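Local atomic coordinates of AA9 family lytic polysaccharide monooxygenase B (Heterobasidion irregulare TC 32-1, PDB entry 5NNS), a protein that breaks down crystalline and amorphous polysaccharides at a single copper centre, cutting (1-4)-glycosidic bonds by oxidation at C1. Residues G93-C96 with T97-T100; S143-A146 with G147-L151; A194-M197 with S198-G201; S116-L119 with T120-T123. All coordinates share one frame; numbering follows the deposited sequence.

Contact 1 of 4, residues G93-C96 with T97-T100. With NA (sodium ion), chain P.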
loop_
_atom_site.group_PDB
_atom_site.type_symbol
_atom_site.label_atom_id
_atom_site.label_comp_id
_atom_site.label_asym_id
_atom_site.label_seq_id
_atom_site.Cartn_x
_atom_site.Cartn_y
_atom_site.Cartn_z
ATOM N N GLY A 93 5.689 -14.903 7.697
ATOM C CA GLY A 93 6.616 -15.951 8.138
ATOM C C GLY A 93 6.364 -16.380 9.570
ATOM O O GLY A 93 7.297 -16.457 10.369
ATOM N N GLY A 94 5.094 -16.649 9.879
ATOM C CA GLY A 94 4.628 -16.890 11.244
ATOM C C GLY A 94 3.350 -16.111 11.509
ATOM O O GLY A 94 2.520 -15.951 10.612
ATOM N N ASP A 95 3.195 -15.628 12.737
ATOM C CA ASP A 95 2.062 -14.780 13.116
ATOM C C ASP A 95 2.331 -13.341 12.645
ATOM O O ASP A 95 3.417 -12.809 12.881
ATOM C CB ASP A 95 1.875 -14.826 14.643
ATOM C CG ASP A 95 0.581 -14.157 15.119
ATOM O OD1 ASP A 95 -0.344 -13.929 14.304
ATOM O OD2 ASP A 95 0.473 -13.874 16.334
ATOM N N CYS A 96 1.359 -12.720 11.974
ATOM C CA CYS A 96 1.489 -11.313 11.540
ATOM C C CYS A 96 1.470 -10.342 12.713
ATOM O O CYS A 96 2.184 -9.337 12.707
ATOM C CB CYS A 96 0.386 -10.917 10.554
ATOM S SG CYS A 96 0.486 -11.695 8.930
ATOM N N THR A 97 0.653 -10.657 13.714
ATOM C CA THR A 97 0.513 -9.851 14.925
ATOM C C THR A 97 1.857 -9.585 15.618
ATOM O O THR A 97 2.073 -8.494 16.144
ATOM C CB THR A 97 -0.475 -10.537 15.899
ATOM O OG1 THR A 97 -1.653 -10.942 15.184
ATOM C CG2 THR A 97 -0.877 -9.616 17.047
ATOM N N THR A 98 2.753 -10.574 15.603
ATOM C CA THR A 98 4.079 -10.457 16.234
ATOM C C THR A 98 5.223 -10.127 15.249
ATOM O O THR A 98 6.375 -10.005 15.665
ATOM C CB THR A 98 4.429 -11.755 16.993
ATOM O OG1 THR A 98 4.577 -12.837 16.066
ATOM C CG2 THR A 98 3.336 -12.100 17.988
ATOM N N ALA A 99 4.904 -9.975 13.962
ATOM C CA ALA A 99 5.912 -9.746 12.922
ATOM C C ALA A 99 6.356 -8.291 12.888
ATOM O O ALA A 99 5.528 -7.388 12.996
ATOM C CB ALA A 99 5.361 -10.149 11.560
ATOM N N THR A 100 7.663 -8.074 12.746
ATOM C CA THR A 100 8.221 -6.747 12.466
ATOM C C THR A 100 8.099 -6.535 10.953
ATOM O O THR A 100 8.745 -7.242 10.171
ATOM C CB THR A 100 9.699 -6.641 12.922
ATOM O OG1 THR A 100 9.795 -6.943 14.315
ATOM C CG2 THR A 100 10.249 -5.243 12.702
HETATM NA NA NA P . -2.668 -13.421 13.530
HETATM O O HOH W 1 -1.006 -14.021 11.638
HETATM O O HOH W 2 -4.952 -13.162 13.547
HETATM O O HOH W 3 -3.644 -15.357 14.395
#
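D95 OD1 is the polar atom on which this contact turns: it coordinates a sodium ion and also takes two weak hydrogen bonds from T97. C96 to A99 form a type I beta turn in the surface loop between strands 85-91 and 106-116, and D95 lies just ahead of it. OD1 lies 2.5 Å from the sodium ion, which also binds three waters. T97 OG1 donates to D95 OD1 at 3.4 Å, and T97 N reaches the same oxygen at 3.5 Å, closing a loose Asx turn. With CG anti to its own backbone nitrogen (chi1 -171°), D95 turns its carboxylate toward T97, whose N and OG1 face OD1. T97 OG1 has a second partner in Q172 NE2, which joins the turn to strand 165-176. One sodium ligand also ties the metal to the backbone: water 1, 2.6 Å from the sodium ion, accepts the N-H of C96 at 2.7 Å between N and O. The turn itself is closed by A99 N donating to C96 O at 3.1 Å, with an N-H...O angle of 155°; the donor stands well above the carbonyl plane. C96 O also accepts from R31 NH2, and C96 SG forms a disulfide with SG of C92, just after strand 85-91, so the turn is fixed covalently as well. On the side away from the metal the grip is weaker. T98 OG1 donates to D95 O at 3.4 Å in a weak bond, while its methyl, T98 CG2, lies 3.8 Å from D95 OD2.

Contact 2 of 4, residues S143-A146 with G147-L151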
loop_
_atom_site.group_PDB
_atom_site.type_symbol
_atom_site.label_atom_id
_atom_site.label_comp_id
_atom_site.label_asym_id
_atom_site.label_seq_id
_atom_site.Cartn_x
_atom_site.Cartn_y
_atom_site.Cartn_z
ATOM N N SER A 143 -2.989 -17.823 -7.528
ATOM C CA SER A 143 -1.987 -18.862 -7.271
ATOM C C SER A 143 -1.234 -18.766 -5.935
ATOM O O SER A 143 -0.511 -19.705 -5.576
ATOM C CB SER A 143 -0.952 -18.843 -8.396
ATOM O OG SER A 143 -0.246 -17.614 -8.392
ATOM N N LEU A 144 -1.390 -17.655 -5.208
ATOM C CA LEU A 144 -0.560 -17.366 -4.035
ATOM C C LEU A 144 -0.619 -18.498 -3.006
ATOM O O LEU A 144 -1.696 -19.031 -2.731
ATOM C CB LEU A 144 -0.997 -16.045 -3.391
ATOM C CG LEU A 144 -0.246 -15.528 -2.161
ATOM C CD1 LEU A 144 1.214 -15.264 -2.485
ATOM C CD2 LEU A 144 -0.910 -14.265 -1.628
ATOM N N ALA A 145 0.539 -18.859 -2.452
ATOM C CA ALA A 145 0.625 -19.913 -1.442
ATOM C C ALA A 145 -0.161 -19.516 -0.199
ATOM O O ALA A 145 -0.090 -18.365 0.237
ATOM C CB ALA A 145 2.076 -20.188 -1.072
ATOM N N ALA A 146 -0.914 -20.460 0.362
ATOM C CA ALA A 146 -1.655 -20.215 1.607
ATOM C C ALA A 146 -0.693 -19.785 2.714
ATOM O O ALA A 146 0.445 -20.258 2.780
ATOM C CB ALA A 146 -2.441 -21.452 2.031
ATOM N N GLY A 147 -1.148 -18.868 3.560
ATOM C CA GLY A 147 -0.334 -18.380 4.661
ATOM C C GLY A 147 -0.815 -17.070 5.235
ATOM O O GLY A 147 -1.880 -16.559 4.860
ATOM N N ASN A 148 -0.007 -16.542 6.148
ATOM C CA ASN A 148 -0.275 -15.284 6.824
ATOM C C ASN A 148 0.480 -14.176 6.094
ATOM O O ASN A 148 1.700 -14.280 5.892
ATOM C CB ASN A 148 0.176 -15.375 8.278
ATOM C CG ASN A 148 -0.446 -16.552 9.005
ATOM O OD1 ASN A 148 -1.660 -16.761 8.945
ATOM N ND2 ASN A 148 0.385 -17.331 9.696
ATOM N N TYR A 149 -0.253 -13.136 5.692
ATOM C CA TYR A 149 0.281 -12.043 4.877
ATOM C C TYR A 149 -0.175 -10.677 5.371
ATOM O O TYR A 149 -1.302 -10.531 5.863
ATOM C CB TYR A 149 -0.197 -12.171 3.428
ATOM C CG TYR A 149 0.335 -13.349 2.666
ATOM C CD1 TYR A 149 -0.280 -14.594 2.761
ATOM C CD2 TYR A 149 1.437 -13.219 1.814
ATOM C CE1 TYR A 149 0.191 -15.684 2.047
ATOM C CE2 TYR A 149 1.920 -14.304 1.094
ATOM C CZ TYR A 149 1.292 -15.535 1.213
ATOM O OH TYR A 149 1.761 -16.613 0.503
ATOM N N ILE A 150 0.693 -9.676 5.217
ATOM C CA ILE A 150 0.264 -8.281 5.266
ATOM C C ILE A 150 -0.213 -7.880 3.868
ATOM O O ILE A 150 0.390 -8.283 2.875
ATOM C CB ILE A 150 1.404 -7.329 5.677
ATOM C CG1 ILE A 150 1.962 -7.692 7.059
ATOM C CG2 ILE A 150 0.926 -5.879 5.657
ATOM C CD1 ILE A 150 0.959 -7.628 8.198
ATOM N N LEU A 151 -1.293 -7.102 3.808
ATOM C CA LEU A 151 -1.762 -6.458 2.582
ATOM C C LEU A 151 -1.546 -4.965 2.757
ATOM O O LEU A 151 -2.107 -4.363 3.678
ATOM C CB LEU A 151 -3.252 -6.728 2.358
ATOM C CG LEU A 151 -3.924 -6.021 1.169
ATOM C CD1 LEU A 151 -3.359 -6.555 -0.137
ATOM C CD2 LEU A 151 -5.440 -6.187 1.215
#
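Y149 reaches back from the start of strand 147-157 to the loop that precedes it, and its hydroxyl takes hold of A145 O. Its CB points toward residues 143-146, and with CG anti to the carbonyl carbon (chi1 -67°) the ring extends across the mouth of the bend. Out along the ring, CE1 passes 3.2 Å from A145 O, which lies near the plane at the ring edge. On the other flank, Y149 CE2 comes 3.8 Å from L144 CD1. L144 CD2 sits over one face, 4.0 Å from the ring centroid and 17° off its normal, a CH-pi contact displaced toward the rim, and L144 CG approaches Y149 CZ at 3.7 Å. At the tip, OH donates to A145 O with a short 2.6 Å O...O separation, the donor tilted 26° from the carbonyl plane; a buried hydroxyl is thus satisfied by backbone. M89 of the adjacent strand 85-91 and F107 of strand 106-116 beyond it also pack on both L144 and Y149. G147, at extended angles with positive phi, carries the chain round into the strand. A tyrosine bonded to the backbone four residues earlier, with leucine at five before and glycine at two before, is the tyrosine corner characteristic of Greek-key beta sandwiches.

Contact 3 of 4, residues A194-M197 with S198-G201. With NAG (2-acetamido-2-deoxy-beta-D-glucopyranose), chain C.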
loop_
_atom_site.group_PDB
_atom_site.type_symbol
_atom_site.label_atom_id
_atom_site.label_comp_id
_atom_site.label_asym_id
_atom_site.label_seq_id
_atom_site.Cartn_x
_atom_site.Cartn_y
_atom_site.Cartn_z
ATOM N N ALA A 194 13.458 -0.521 -0.793
ATOM C CA ALA A 194 12.934 -0.504 -2.167
ATOM C C ALA A 194 13.058 0.846 -2.856
ATOM O O ALA A 194 13.251 0.897 -4.071
ATOM C CB ALA A 194 11.470 -0.929 -2.171
ATOM N N TYR A 195 12.912 1.923 -2.077
ATOM C CA TYR A 195 12.838 3.285 -2.601
ATOM C C TYR A 195 14.055 4.096 -2.189
ATOM O O TYR A 195 14.661 3.832 -1.153
ATOM C CB TYR A 195 11.587 4.001 -2.068
ATOM C CG TYR A 195 10.251 3.314 -2.333
ATOM C CD1 TYR A 195 9.970 2.700 -3.557
ATOM C CD2 TYR A 195 9.242 3.319 -1.361
ATOM C CE1 TYR A 195 8.738 2.089 -3.783
ATOM C CE2 TYR A 195 8.011 2.714 -1.588
ATOM C CZ TYR A 195 7.761 2.102 -2.797
ATOM O OH TYR A 195 6.540 1.494 -3.017
ATOM N N SER A 196 14.400 5.091 -3.000
ATOM C CA SER A 196 15.377 6.108 -2.610
ATOM C C SER A 196 15.197 7.374 -3.433
ATOM O O SER A 196 14.502 7.375 -4.450
ATOM C CB SER A 196 16.815 5.595 -2.755
ATOM O OG SER A 196 17.249 5.596 -4.103
ATOM N N MET A 197 15.869 8.438 -2.997
ATOM C CA MET A 197 15.845 9.721 -3.703
ATOM C C MET A 197 16.603 9.748 -5.040
ATOM O O MET A 197 16.610 10.782 -5.700
ATOM C CB MET A 197 16.342 10.843 -2.780
ATOM C CG MET A 197 15.415 11.133 -1.598
ATOM S SD MET A 197 13.776 11.750 -2.053
ATOM C CE MET A 197 14.162 13.451 -2.480
ATOM N N SER A 198 17.239 8.645 -5.446
ATOM C CA SER A 198 17.780 8.522 -6.811
ATOM C C SER A 198 16.793 7.887 -7.813
ATOM O O SER A 198 17.058 7.874 -9.021
ATOM C CB SER A 198 19.122 7.773 -6.799
ATOM O OG SER A 198 19.018 6.529 -6.145
ATOM N N ASP A 199 15.655 7.386 -7.329
ATOM C CA ASP A 199 14.596 6.878 -8.209
ATOM C C ASP A 199 13.920 8.030 -8.949
ATOM O O ASP A 199 13.506 9.002 -8.304
ATOM C CB ASP A 199 13.519 6.147 -7.415
ATOM C CG ASP A 199 14.028 4.897 -6.745
ATOM O OD1 ASP A 199 14.966 4.265 -7.252
ATOM O OD2 ASP A 199 13.465 4.527 -5.707
ATOM N N PRO A 200 13.772 7.917 -10.288
ATOM C CA PRO A 200 13.157 9.004 -11.068
ATOM C C PRO A 200 11.716 9.325 -10.696
ATOM O O PRO A 200 11.295 10.468 -10.846
ATOM C CB PRO A 200 13.213 8.497 -12.511
ATOM C CG PRO A 200 14.281 7.464 -12.520
ATOM C CD PRO A 200 14.270 6.838 -11.162
ATOM N N GLY A 201 10.977 8.323 -10.228
ATOM C CA GLY A 201 9.606 8.519 -9.775
ATOM C C GLY A 201 9.441 9.008 -8.345
ATOM O O GLY A 201 8.318 9.301 -7.936
HETATM C C1 NAG C . 11.414 9.201 -18.370
HETATM C C2 NAG C . 12.028 8.880 -17.001
HETATM C C3 NAG C . 13.471 9.349 -16.894
HETATM C C4 NAG C . 14.301 8.758 -18.024
HETATM C C5 NAG C . 13.700 9.197 -19.360
HETATM C C6 NAG C . 14.467 8.539 -20.505
HETATM C C7 NAG C . 10.588 8.892 -15.002
HETATM C C8 NAG C . 9.911 9.745 -13.969
HETATM N N2 NAG C . 11.301 9.540 -15.925
HETATM O O3 NAG C . 13.991 8.964 -15.620
HETATM O O4 NAG C . 15.670 9.183 -17.932
HETATM O O5 NAG C . 12.310 8.839 -19.443
HETATM O O6 NAG C . 13.850 8.860 -21.755
HETATM O O7 NAG C . 10.472 7.678 -14.987
HETATM O O HOH W 4 16.065 2.661 -5.301
#
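S196 and D199 hold each other through two reciprocal bonds across the type I beta turn S196-D199. D199 N donates to S196 O at 3.1 Å, closing the turn, while S196 N donates to D199 OD2 at 2.9 Å with an N-H...O angle of 157°. The second bond depends on the aspartate conformation: chi1 of -65° swings CG beside its own nitrogen and back over the turn. The carboxylate is not met in its plane, since S196 N comes from 55° above it. The two serines add a link of their own. Each hydroxyl is wedged between its backbone nitrogen and carbonyl carbon, the crowded position, and the two come together with S196 OG and S198 OG 2.9 Å apart, either being able to donate. Water 4 donates to D199 OD1 at 2.8 Å, so both carboxylate oxygens have partners, and it makes a weak bond to S196 OG. At the outer end P200 CB packs 3.2 Å from O3 of the N-linked sugar. Y195, just before the turn, meets strands of the six-stranded sheet: OH bonds to E154 of strand 147-157 and weakly to Y88 of strand 85-91, while the ring lies nearly parallel to that of F166 in strand 165-176.

Contact 4 of 4, residues S116-L119 with T120-T123; sequences SGTL and TSGT
S116 and T123 form the antiparallel, hydrogen-bonded pair at the base of a beta hairpin that links strand 106-116 to the short edge strand 123-124. The tight part is backbone. T123 N donates to S116 O at 2.9 Å with an N-H...O angle of 154°, and next to it G117 and G122, having no side chains, bring their CA atoms to 3.9 Å. S116 O also lies only 3.2 Å from G122 CA. Round the bend, T118 O accepts two weak bonds, from G122 N at 2.8 Å, strongly bent, and from S121 N. T118 OG1 and S121 OG lie 2.9 Å apart, but S121 adopts two conformations, so this hydroxyl link is doubtful. L119 is buried against I204, H209 and E212, and its carbonyl oxygen accepts W124 NE1. T120 OG1 makes a weak bond to the backbone oxygen of E210, which, like the nearby Y207, binds the glucan chain. The hairpin thus borders the substrate-binding loop. In contrast, the face bearing S116 and T123 is exposed, and its two hydroxyls are too far apart to bond directly: water 5 bridges them, 2.7 Å from S116 OG and 2.6 Å from T123 OG1.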
loop_
_atom_site.group_PDB
_atom_site.type_symbol
_atom_site.label_atom_id
_atom_site.label_comp_id
_atom_site.label_asym_id
_atom_site.label_seq_id
_atom_site.Cartn_x
_atom_site.Cartn_y
_atom_site.Cartn_z
ATOM N N SER A 116 -2.141 7.990 -18.950
ATOM C CA SER A 116 -1.944 8.699 -20.217
ATOM C C SER A 116 -1.712 10.174 -19.949
ATOM O O SER A 116 -1.893 10.651 -18.822
ATOM C CB SER A 116 -3.150 8.534 -21.150
ATOM O OG SER A 116 -4.180 9.454 -20.822
ATOM N N GLY A 117 -1.330 10.894 -20.998
ATOM C CA GLY A 117 -1.061 12.319 -20.893
ATOM C C GLY A 117 0.296 12.586 -20.278
ATOM O O GLY A 117 1.158 11.703 -20.203
ATOM N N THR A 118 0.477 13.823 -19.842
ATOM C CA THR A 118 1.742 14.270 -19.300
ATOM C C THR A 118 1.687 14.224 -17.790
ATOM O O THR A 118 0.605 14.098 -17.209
ATOM C CB THR A 118 2.049 15.707 -19.733
ATOM O OG1 THR A 118 1.019 16.573 -19.247
ATOM C CG2 THR A 118 2.130 15.809 -21.253
ATOM N N LEU A 119 2.848 14.353 -17.156
ATOM C CA LEU A 119 2.928 14.348 -15.692
ATOM C C LEU A 119 1.957 15.356 -15.065
ATOM O O LEU A 119 1.307 15.057 -14.063
ATOM C CB LEU A 119 4.355 14.660 -15.218
ATOM C CG LEU A 119 5.503 13.705 -15.567
ATOM C CD1 LEU A 119 6.819 14.313 -15.096
ATOM C CD2 LEU A 119 5.306 12.328 -14.948
ATOM N N THR A 120 1.851 16.537 -15.681
ATOM C CA THR A 120 1.094 17.665 -15.118
ATOM C C THR A 120 -0.369 17.815 -15.561
ATOM O O THR A 120 -1.141 18.497 -14.872
ATOM C CB THR A 120 1.805 18.987 -15.437
ATOM O OG1 THR A 120 1.954 19.115 -16.858
ATOM C CG2 THR A 120 3.161 19.024 -14.770
ATOM N N SER A 121 -0.736 17.207 -16.695
ATOM C CA SER A 121 -2.114 17.262 -17.219
ATOM C C SER A 121 -2.738 15.887 -17.531
ATOM O O SER A 121 -3.844 15.826 -18.077
ATOM C CB SER A 121 -2.153 18.127 -18.483
ATOM O OG SER A 121 -1.758 17.383 -19.622
ATOM N N GLY A 122 -2.078 14.802 -17.133
ATOM C CA GLY A 122 -2.500 13.446 -17.499
ATOM C C GLY A 122 -3.432 12.790 -16.494
ATOM O O GLY A 122 -3.893 13.418 -15.542
ATOM N N THR A 123 -3.714 11.513 -16.728
ATOM C CA THR A 123 -4.539 10.712 -15.841
ATOM C C THR A 123 -3.638 9.788 -15.032
ATOM O O THR A 123 -2.876 9.001 -15.603
ATOM C CB THR A 123 -5.547 9.869 -16.644
ATOM O OG1 THR A 123 -6.403 10.745 -17.379
ATOM C CG2 THR A 123 -6.395 8.988 -15.721
HETATM O O HOH W 5 -4.888 11.525 -19.300
#

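Overall arrangement
All four contacts are local and follow one another along the chain, so none nests in or crosses another. Contact 1 closes a turn in the loop between strands 85-91 and 106-116; contact 4 then turns the hairpin at the far end of strand 106-116, about 40 Å away between centres. Contact 2 bends the chain into strand 147-157, and contact 3 follows in the long segment after strand 165-176. Only contacts 1 and 2 touch: N148 ND2 probably bonds to G94 O, and the C96 side chain packs on N148 and I150. Contacts 1 and 2 share one end of the six-stranded sheet, contact 4 lies opposite, and contact 3 comes within about 7 Å of it at the nearest atoms.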